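ABC sugar transporter, periplasmic sugar binding protein (Legionella pneumophila subsp. pneumophila, PDB 3ROT) probably binds a sugar in the periplasm and delivers it to an ABC transporter for import. Local coordinates at residues A130-P140 against I161-T170; L145-L156 against I191-A199. All coordinates share one frame; numbering follows the deposited sequence.

In the fold
Both contacts belong to the domain built on the five-stranded parallel sheet 162-167, 132-137, 191-194, 220-224, 241-243. Contact 1 pairs the first two of these strands. Contact 2 packs helix 143-158, which connects those two strands in sequence, against 191-194, the neighbour of 132-137 on its other side. The centres of the two contacts lie about 7 Å apart. A salt bridge joins them. Leu-134 N also lies 2.9 Å from Ile-191 O, a probable hydrogen bond. Arg-148 hydrogen-bonds a glycerol, probably from the crystallisation liquor; the Gln-139 side chain also lies about 5 Å from a bound glycerol.

Contact 1: residues A130-P140 against I161-T170; sequences AKRALVLNPQP and IFFEELDVGT
The guanidinium of Arg-132 and the ring of Phe-162 meet obliquely, their planes 44° apart. Arg-132 NH1 comes 3.4 Å from Phe-162 CB, at the root of the ring. The Arg-132 chain runs extended from CG to NE, and NE is hydrogen-bonded to Tyr-182 OH. Glu-164 OE1 lies near the guanidinium but beyond salt-bridge range. Pro-140 CG sits over one face of the Asp-167 carboxylate, a tight 3.3 Å from Asp-167 CG, the side chains crossing at about a right angle.

Another flat pair is Asn-137 and Glu-165. Asn-137 ND2 donates to Glu-165 OE2 at 2.9 Å. The acceptor lies in the amide plane, but the amide approaches from above the carboxylate plane. Glu-165 CG is anti to the backbone N (chi1 -174°), and the extended chain runs on toward Asn-137. Asn-137 OD1 accepts from Gln-139 N, an Asx turn.

The backbones form a parallel pair, closed by six hydrogen bonds from Ala-133 N to Phe-162 O through to Val-168 N to Asn-137 O. Leu-166 N to Val-135 O is 2.7 Å and nearly straight. On the same face of the sheet as Glu-164, Leu-134 CD1 meets Leu-166 CB at 4.0 Å. Leu-136 CD2 touches both Leu-166 CD2 and Val-168 CG1. Helix 172-185 covers this face.

Strands 132-137 and 162-167 are the two strands of a beta-alpha-beta unit. Glu-165 is gripped at both oxygens, by Asn-137 and by Lys-153 of the connecting helix. The lysine would probably stabilise its negative charge, while the Asx turn and the hydrogen bond from its amide fix the rotation of Asn-137.

Contact 2: residues L145-L156 against I191-A199; sequences LEKRAYGIKTIL and IIFCLTSQA
Leu-145 meets Thr-196 at about a right angle, with its CD2 3.6 Å from Thr-196 CG2. Thr-196 is the N-cap of helix 197-208: its OG1 accepts from Gln-198 N. Three residues on, Arg-148 reaches across with a chain extended from CG to NE. Its NH1 donates to Leu-195 O at 2.7 Å. The oxygen lies near the guanidinium plane, and the donor sits almost in line with the C=O (177°), but the N-H is bent at 134°. Leu-145 CD2 covers one guanidinium face near its rim. NH1 is also hydrogen-bonded to a glycerol; such molecules often mark pockets, so the arginine may line one.

Leu-195 wedges against the helix: CD1 touches Ala-149 CB at 4.1 Å, and CD2 nears Arg-148 CB. Ile-152 CG2 lies over the centre of the Phe-193 ring, 3.7 Å from the centroid, a CH-pi contact. With CG1 anti to the carbonyl carbon (chi1 -69°), the side chain slides past the ring in the opposite direction, and CD1 reaches Phe-193 CD1. Leu-156 CD1 ends the row at Phe-193 CE2.

Helix 143-158 thus lies on the sheet beside helix 112-126, whose Ala-123 also touches Phe-193. Ala-133 of strand 132-137 packs against both Leu-156 and Phe-193.

Contact 1: residues A130-P140 against I161-T170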
loop_
_atom_site.group_PDB
_atom_site.type_symbol
_atom_site.label_atom_id
_atom_site.label_comp_id
_atom_site.label_asym_id
_atom_site.label_seq_id
_atom_site.Cartn_x
_atom_site.Cartn_y
_atom_site.Cartn_z
ATOM N N ALA A 130 0.828 -14.675 27.730
ATOM C CA ALA A 130 1.326 -15.312 26.508
ATOM C C ALA A 130 1.251 -16.847 26.521
ATOM O O ALA A 130 1.786 -17.500 27.420
ATOM C CB ALA A 130 2.769 -14.866 26.246
ATOM N N LYS A 131 0.596 -17.407 25.503
ATOM C CA LYS A 131 0.431 -18.854 25.357
ATOM C C LYS A 131 1.098 -19.360 24.081
ATOM O O LYS A 131 1.861 -20.325 24.104
ATOM C CB LYS A 131 -1.057 -19.222 25.285
ATOM C CG LYS A 131 -1.880 -18.850 26.503
ATOM C CD LYS A 131 -1.563 -19.747 27.696
ATOM C CE LYS A 131 -2.469 -19.419 28.882
ATOM N NZ LYS A 131 -3.913 -19.601 28.551
ATOM N N ARG A 132 0.791 -18.698 22.968
ATOM C CA ARG A 132 1.319 -19.078 21.671
ATOM C C ARG A 132 1.448 -17.844 20.769
ATOM O O ARG A 132 0.508 -17.050 20.652
ATOM C CB ARG A 132 0.373 -20.092 21.028
ATOM C CG ARG A 132 0.876 -20.717 19.741
ATOM C CD ARG A 132 -0.229 -21.540 19.080
ATOM N NE ARG A 132 0.302 -22.485 18.098
ATOM C CZ ARG A 132 0.919 -23.622 18.413
ATOM N NH1 ARG A 132 1.082 -23.969 19.684
ATOM N NH2 ARG A 132 1.377 -24.412 17.453
ATOM N N ALA A 133 2.609 -17.695 20.138
ATOM C CA ALA A 133 2.871 -16.558 19.258
ATOM C C ALA A 133 3.003 -16.959 17.805
ATOM O O ALA A 133 3.480 -18.049 17.484
ATOM C CB ALA A 133 4.138 -15.835 19.689
ATOM N N LEU A 134 2.591 -16.054 16.928
ATOM C CA LEU A 134 2.672 -16.275 15.495
ATOM C C LEU A 134 3.517 -15.149 14.906
ATOM O O LEU A 134 3.272 -13.977 15.191
ATOM C CB LEU A 134 1.268 -16.266 14.896
ATOM C CG LEU A 134 1.104 -16.474 13.393
ATOM C CD1 LEU A 134 1.511 -17.895 13.009
ATOM C CD2 LEU A 134 -0.361 -16.199 13.007
ATOM N N VAL A 135 4.527 -15.508 14.117
ATOM C CA VAL A 135 5.409 -14.529 13.488
ATOM C C VAL A 135 5.102 -14.460 12.002
ATOM O O VAL A 135 5.273 -15.450 11.277
ATOM C CB VAL A 135 6.897 -14.897 13.660
ATOM C CG1 VAL A 135 7.774 -13.875 12.927
ATOM C CG2 VAL A 135 7.253 -14.939 15.141
ATOM N N LEU A 136 4.667 -13.286 11.549
ATOM C CA LEU A 136 4.299 -13.099 10.152
ATOM C C LEU A 136 5.435 -12.505 9.315
ATOM O O LEU A 136 5.851 -11.373 9.538
ATOM C CB LEU A 136 3.058 -12.208 10.067
ATOM C CG LEU A 136 1.904 -12.559 11.023
ATOM C CD1 LEU A 136 0.713 -11.667 10.709
ATOM C CD2 LEU A 136 1.509 -14.029 10.877
ATOM N N ASN A 137 5.932 -13.287 8.358
ATOM C CA ASN A 137 7.020 -12.851 7.491
ATOM C C ASN A 137 6.464 -12.515 6.117
ATOM O O ASN A 137 5.925 -13.381 5.421
ATOM C CB ASN A 137 8.080 -13.951 7.347
ATOM C CG ASN A 137 9.426 -13.409 6.873
ATOM O OD1 ASN A 137 9.485 -12.473 6.073
ATOM N ND2 ASN A 137 10.514 -14.003 7.361
ATOM N N PRO A 138 6.565 -11.243 5.711
ATOM C CA PRO A 138 6.035 -10.905 4.392
ATOM C C PRO A 138 7.068 -11.052 3.287
ATOM O O PRO A 138 6.732 -10.941 2.107
ATOM C CB PRO A 138 5.575 -9.464 4.570
ATOM C CG PRO A 138 6.611 -8.916 5.482
ATOM C CD PRO A 138 6.795 -10.025 6.511
ATOM N N GLN A 139 8.320 -11.300 3.666
ATOM C CA GLN A 139 9.376 -11.437 2.676
ATOM C C GLN A 139 10.449 -12.470 2.963
ATOM O O GLN A 139 11.566 -12.117 3.348
ATOM C CB GLN A 139 10.079 -10.098 2.447
ATOM C CG GLN A 139 9.233 -9.018 1.840
ATOM C CD GLN A 139 10.004 -7.720 1.706
ATOM O OE1 GLN A 139 11.006 -7.648 0.991
ATOM N NE2 GLN A 139 9.548 -6.688 2.405
ATOM N N PRO A 140 10.132 -13.762 2.796
ATOM C CA PRO A 140 11.183 -14.748 3.058
ATOM C C PRO A 140 12.318 -14.403 2.082
ATOM O O PRO A 140 12.066 -13.969 0.957
ATOM C CB PRO A 140 10.494 -16.070 2.725
ATOM C CG PRO A 140 9.077 -15.806 3.133
ATOM C CD PRO A 140 8.836 -14.420 2.553
ATOM N N ILE A 161 7.435 -20.427 25.265
ATOM C CA ILE A 161 6.214 -19.998 24.596
ATOM C C ILE A 161 6.219 -20.676 23.231
ATOM O O ILE A 161 7.203 -20.591 22.497
ATOM C CB ILE A 161 6.185 -18.472 24.377
ATOM C CG1 ILE A 161 6.419 -17.734 25.701
ATOM C CG2 ILE A 161 4.848 -18.071 23.773
ATOM C CD1 ILE A 161 5.345 -17.957 26.743
ATOM N N PHE A 162 5.137 -21.372 22.905
ATOM C CA PHE A 162 5.031 -22.049 21.619
ATOM C C PHE A 162 4.967 -20.978 20.533
ATOM O O PHE A 162 4.354 -19.931 20.729
ATOM C CB PHE A 162 3.763 -22.902 21.567
ATOM C CG PHE A 162 3.712 -23.987 22.600
ATOM C CD1 PHE A 162 4.724 -24.946 22.676
ATOM C CD2 PHE A 162 2.639 -24.076 23.480
ATOM C CE1 PHE A 162 4.665 -25.981 23.616
ATOM C CE2 PHE A 162 2.569 -25.108 24.423
ATOM C CZ PHE A 162 3.583 -26.061 24.490
ATOM N N PHE A 163 5.582 -21.239 19.387
ATOM C CA PHE A 163 5.578 -20.253 18.312
ATOM C C PHE A 163 5.781 -20.883 16.948
ATOM O O PHE A 163 6.270 -22.004 16.836
ATOM C CB PHE A 163 6.677 -19.214 18.558
ATOM C CG PHE A 163 8.072 -19.770 18.445
ATOM C CD1 PHE A 163 8.663 -19.959 17.197
ATOM C CD2 PHE A 163 8.787 -20.132 19.585
ATOM C CE1 PHE A 163 9.947 -20.503 17.082
ATOM C CE2 PHE A 163 10.073 -20.678 19.480
ATOM C CZ PHE A 163 10.651 -20.863 18.225
ATOM N N GLU A 164 5.412 -20.140 15.910
ATOM C CA GLU A 164 5.569 -20.607 14.542
ATOM C C GLU A 164 5.713 -19.392 13.633
ATOM O O GLU A 164 5.086 -18.363 13.873
ATOM C CB GLU A 164 4.350 -21.442 14.126
ATOM C CG GLU A 164 4.569 -22.316 12.887
ATOM C CD GLU A 164 3.489 -23.387 12.708
ATOM O OE1 GLU A 164 3.269 -24.183 13.650
ATOM O OE2 GLU A 164 2.865 -23.438 11.623
ATOM N N GLU A 165 6.565 -19.499 12.616
ATOM C CA GLU A 165 6.742 -18.408 11.668
ATOM C C GLU A 165 5.931 -18.731 10.426
ATOM O O GLU A 165 6.013 -19.829 9.877
ATOM C CB GLU A 165 8.210 -18.214 11.283
ATOM C CG GLU A 165 8.432 -16.982 10.399
ATOM C CD GLU A 165 9.894 -16.745 10.022
ATOM O OE1 GLU A 165 10.772 -16.868 10.900
ATOM O OE2 GLU A 165 10.167 -16.414 8.851
ATOM N N LEU A 166 5.138 -17.768 9.989
ATOM C CA LEU A 166 4.296 -17.953 8.825
ATOM C C LEU A 166 4.663 -16.993 7.696
ATOM O O LEU A 166 4.766 -15.782 7.910
ATOM C CB LEU A 166 2.836 -17.749 9.232
ATOM C CG LEU A 166 1.738 -17.786 8.172
ATOM C CD1 LEU A 166 1.727 -19.142 7.478
ATOM C CD2 LEU A 166 0.397 -17.500 8.845
ATOM N N ASP A 167 4.876 -17.548 6.505
ATOM C CA ASP A 167 5.198 -16.759 5.318
ATOM C C ASP A 167 3.870 -16.266 4.754
ATOM O O ASP A 167 3.137 -17.026 4.124
ATOM C CB ASP A 167 5.919 -17.632 4.286
ATOM C CG ASP A 167 5.996 -16.989 2.900
ATOM O OD1 ASP A 167 5.584 -15.821 2.709
ATOM O OD2 ASP A 167 6.485 -17.673 1.981
ATOM N N VAL A 168 3.561 -14.994 4.980
ATOM C CA VAL A 168 2.294 -14.439 4.506
ATOM C C VAL A 168 2.383 -13.657 3.202
ATOM O O VAL A 168 1.360 -13.310 2.625
ATOM C CB VAL A 168 1.651 -13.523 5.580
ATOM C CG1 VAL A 168 1.311 -14.330 6.822
ATOM C CG2 VAL A 168 2.606 -12.389 5.937
ATOM N N GLY A 169 3.595 -13.391 2.729
ATOM C CA GLY A 169 3.741 -12.628 1.501
ATOM C C GLY A 169 3.303 -11.186 1.722
ATOM O O GLY A 169 3.223 -10.735 2.865
ATOM N N THR A 170 3.011 -10.457 0.646
ATOM C CA THR A 170 2.587 -9.065 0.788
ATOM C C THR A 170 1.174 -8.772 0.281
ATOM O O THR A 170 0.619 -7.716 0.588
ATOM C CB THR A 170 3.573 -8.088 0.100
ATOM O OG1 THR A 170 3.635 -8.368 -1.302
ATOM C CG2 THR A 170 4.963 -8.216 0.707
#

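Contact 2: residues L145-L156 against I191-A199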
loop_
_atom_site.group_PDB
_atom_site.type_symbol
_atom_site.label_atom_id
_atom_site.label_comp_id
_atom_site.label_asym_id
_atom_site.label_seq_id
_atom_site.Cartn_x
_atom_site.Cartn_y
_atom_site.Cartn_z
ATOM N N LEU A 145 14.887 -9.335 7.811
ATOM C CA LEU A 145 13.734 -9.885 8.495
ATOM C C LEU A 145 14.039 -11.252 9.117
ATOM O O LEU A 145 13.446 -11.610 10.126
ATOM C CB LEU A 145 12.541 -9.970 7.534
ATOM C CG LEU A 145 12.166 -8.647 6.854
ATOM C CD1 LEU A 145 10.840 -8.808 6.124
ATOM C CD2 LEU A 145 12.069 -7.531 7.893
ATOM N N GLU A 146 14.963 -12.014 8.529
ATOM C CA GLU A 146 15.317 -13.319 9.101
ATOM C C GLU A 146 15.948 -13.085 10.476
ATOM O O GLU A 146 15.676 -13.815 11.432
ATOM C CB GLU A 146 16.309 -14.077 8.205
ATOM C CG GLU A 146 15.871 -14.196 6.758
ATOM C CD GLU A 146 16.791 -15.069 5.914
ATOM O OE1 GLU A 146 18.031 -15.002 6.091
ATOM O OE2 GLU A 146 16.266 -15.811 5.052
ATOM N N LYS A 147 16.786 -12.058 10.577
ATOM C CA LYS A 147 17.431 -11.735 11.848
ATOM C C LYS A 147 16.391 -11.322 12.889
ATOM O O LYS A 147 16.505 -11.688 14.063
ATOM C CB LYS A 147 18.458 -10.613 11.665
ATOM C CG LYS A 147 19.694 -11.019 10.874
ATOM C CD LYS A 147 20.468 -12.101 11.601
ATOM C CE LYS A 147 21.772 -12.444 10.885
ATOM N NZ LYS A 147 22.546 -13.492 11.624
ATOM N N ARG A 148 15.384 -10.562 12.462
ATOM C CA ARG A 148 14.318 -10.135 13.377
ATOM C C ARG A 148 13.572 -11.334 13.940
ATOM O O ARG A 148 13.381 -11.453 15.152
ATOM C CB ARG A 148 13.301 -9.244 12.669
ATOM C CG ARG A 148 13.752 -7.831 12.496
ATOM C CD ARG A 148 12.747 -7.024 11.699
ATOM N NE ARG A 148 13.423 -5.856 11.161
ATOM C CZ ARG A 148 12.834 -4.871 10.502
ATOM N NH1 ARG A 148 11.525 -4.890 10.282
ATOM N NH2 ARG A 148 13.570 -3.867 10.068
ATOM N N ALA A 149 13.136 -12.206 13.037
ATOM C CA ALA A 149 12.409 -13.408 13.415
ATOM C C ALA A 149 13.247 -14.240 14.383
ATOM O O ALA A 149 12.745 -14.696 15.410
ATOM C CB ALA A 149 12.080 -14.226 12.178
ATOM N N TYR A 150 14.521 -14.432 14.050
ATOM C CA TYR A 150 15.410 -15.215 14.898
ATOM C C TYR A 150 15.500 -14.604 16.287
ATOM O O TYR A 150 15.423 -15.310 17.291
ATOM C CB TYR A 150 16.816 -15.299 14.304
ATOM C CG TYR A 150 17.698 -16.278 15.054
ATOM C CD1 TYR A 150 17.607 -17.653 14.824
ATOM C CD2 TYR A 150 18.592 -15.832 16.024
ATOM C CE1 TYR A 150 18.390 -18.559 15.545
ATOM C CE2 TYR A 150 19.374 -16.722 16.752
ATOM C CZ TYR A 150 19.271 -18.083 16.511
ATOM O OH TYR A 150 20.047 -18.957 17.241
ATOM N N GLY A 151 15.678 -13.289 16.340
ATOM C CA GLY A 151 15.761 -12.623 17.624
ATOM C C GLY A 151 14.500 -12.820 18.447
ATOM O O GLY A 151 14.557 -13.023 19.656
ATOM N N ILE A 152 13.347 -12.762 17.795
ATOM C CA ILE A 152 12.095 -12.935 18.514
ATOM C C ILE A 152 11.971 -14.364 19.056
ATOM O O ILE A 152 11.644 -14.565 20.228
ATOM C CB ILE A 152 10.886 -12.584 17.604
ATOM C CG1 ILE A 152 10.877 -11.069 17.336
ATOM C CG2 ILE A 152 9.579 -13.029 18.261
ATOM C CD1 ILE A 152 9.877 -10.597 16.267
ATOM N N LYS A 153 12.266 -15.340 18.205
ATOM C CA LYS A 153 12.184 -16.748 18.581
ATOM C C LYS A 153 13.081 -17.137 19.761
ATOM O O LYS A 153 12.690 -17.956 20.590
ATOM C CB LYS A 153 12.514 -17.618 17.367
ATOM C CG LYS A 153 11.539 -17.436 16.222
ATOM C CD LYS A 153 11.966 -18.210 14.999
ATOM C CE LYS A 153 11.071 -17.891 13.815
ATOM N NZ LYS A 153 11.560 -18.548 12.576
ATOM N N THR A 154 14.275 -16.558 19.842
ATOM C CA THR A 154 15.174 -16.876 20.948
ATOM C C THR A 154 14.527 -16.492 22.278
ATOM O O THR A 154 14.586 -17.253 23.247
ATOM C CB THR A 154 16.542 -16.153 20.820
ATOM O OG1 THR A 154 16.343 -14.735 20.782
ATOM C CG2 THR A 154 17.257 -16.594 19.559
ATOM N N ILE A 155 13.894 -15.323 22.328
ATOM C CA ILE A 155 13.244 -14.897 23.559
ATOM C C ILE A 155 12.066 -15.819 23.864
ATOM O O ILE A 155 11.895 -16.261 24.995
ATOM C CB ILE A 155 12.737 -13.442 23.461
ATOM C CG1 ILE A 155 13.907 -12.499 23.144
ATOM C CG2 ILE A 155 12.031 -13.050 24.751
ATOM C CD1 ILE A 155 15.120 -12.655 24.059
ATOM N N LEU A 156 11.270 -16.127 22.846
ATOM C CA LEU A 156 10.109 -16.990 23.025
ATOM C C LEU A 156 10.494 -18.397 23.451
ATOM O O LEU A 156 9.802 -19.017 24.258
ATOM C CB LEU A 156 9.287 -17.062 21.741
ATOM C CG LEU A 156 8.641 -15.762 21.276
ATOM C CD1 LEU A 156 7.824 -16.046 20.032
ATOM C CD2 LEU A 156 7.769 -15.184 22.379
ATOM N N ILE A 191 -0.683 -13.996 20.617
ATOM C CA ILE A 191 0.329 -12.999 20.329
ATOM C C ILE A 191 0.737 -13.059 18.869
ATOM O O ILE A 191 1.010 -14.136 18.330
ATOM C CB ILE A 191 1.598 -13.177 21.176
ATOM C CG1 ILE A 191 1.299 -12.909 22.649
ATOM C CG2 ILE A 191 2.668 -12.208 20.696
ATOM C CD1 ILE A 191 2.553 -12.831 23.516
ATOM N N ILE A 192 0.764 -11.896 18.228
ATOM C CA ILE A 192 1.180 -11.819 16.839
ATOM C C ILE A 192 2.296 -10.798 16.676
ATOM O O ILE A 192 2.213 -9.669 17.175
ATOM C CB ILE A 192 0.020 -11.443 15.899
ATOM C CG1 ILE A 192 -1.072 -12.524 15.950
ATOM C CG2 ILE A 192 0.544 -11.307 14.467
ATOM C CD1 ILE A 192 -2.260 -12.266 15.037
ATOM N N PHE A 193 3.353 -11.223 15.996
ATOM C CA PHE A 193 4.501 -10.375 15.717
ATOM C C PHE A 193 4.536 -10.129 14.211
ATOM O O PHE A 193 4.654 -11.077 13.440
ATOM C CB PHE A 193 5.811 -11.077 16.093
ATOM C CG PHE A 193 6.061 -11.186 17.566
ATOM C CD1 PHE A 193 6.745 -10.177 18.245
ATOM C CD2 PHE A 193 5.654 -12.316 18.270
ATOM C CE1 PHE A 193 7.024 -10.294 19.602
ATOM C CE2 PHE A 193 5.932 -12.438 19.631
ATOM C CZ PHE A 193 6.619 -11.423 20.294
ATOM N N CYS A 194 4.440 -8.870 13.794
ATOM C CA CYS A 194 4.514 -8.535 12.367
ATOM C C CYS A 194 5.924 -8.013 12.112
ATOM O O CYS A 194 6.344 -7.035 12.738
ATOM C CB CYS A 194 3.509 -7.454 12.003
ATOM S SG CYS A 194 1.792 -7.939 12.224
ATOM N N LEU A 195 6.644 -8.660 11.197
ATOM C CA LEU A 195 8.013 -8.265 10.896
ATOM C C LEU A 195 8.128 -6.908 10.204
ATOM O O LEU A 195 9.174 -6.276 10.265
ATOM C CB LEU A 195 8.718 -9.367 10.088
ATOM C CG LEU A 195 8.838 -10.697 10.862
ATOM C CD1 LEU A 195 9.576 -11.738 10.040
ATOM C CD2 LEU A 195 9.565 -10.453 12.174
ATOM N N THR A 196 7.059 -6.470 9.539
ATOM C CA THR A 196 7.032 -5.140 8.907
ATOM C C THR A 196 5.574 -4.694 8.833
ATOM O O THR A 196 4.662 -5.484 9.102
ATOM C CB THR A 196 7.596 -5.119 7.468
ATOM O OG1 THR A 196 6.610 -5.627 6.567
ATOM C CG2 THR A 196 8.865 -5.953 7.354
ATOM N N SER A 197 5.350 -3.439 8.456
ATOM C CA SER A 197 3.991 -2.926 8.356
ATOM C C SER A 197 3.211 -3.602 7.223
ATOM O O SER A 197 1.979 -3.563 7.201
ATOM C CB SER A 197 4.014 -1.408 8.162
ATOM O OG SER A 197 4.705 -1.055 6.982
ATOM N N GLN A 198 3.914 -4.236 6.287
ATOM C CA GLN A 198 3.226 -4.918 5.184
ATOM C C GLN A 198 2.375 -6.083 5.691
ATOM O O GLN A 198 1.378 -6.459 5.066
ATOM C CB GLN A 198 4.226 -5.452 4.168
ATOM C CG GLN A 198 5.092 -4.394 3.518
ATOM C CD GLN A 198 6.311 -5.016 2.870
ATOM O OE1 GLN A 198 7.109 -5.696 3.536
ATOM N NE2 GLN A 198 6.462 -4.800 1.573
ATOM N N ALA A 199 2.795 -6.678 6.806
ATOM C CA ALA A 199 2.039 -7.771 7.399
ATOM C C ALA A 199 0.944 -7.159 8.268
ATOM O O ALA A 199 -0.192 -7.635 8.289
ATOM C CB ALA A 199 2.954 -8.659 8.258
#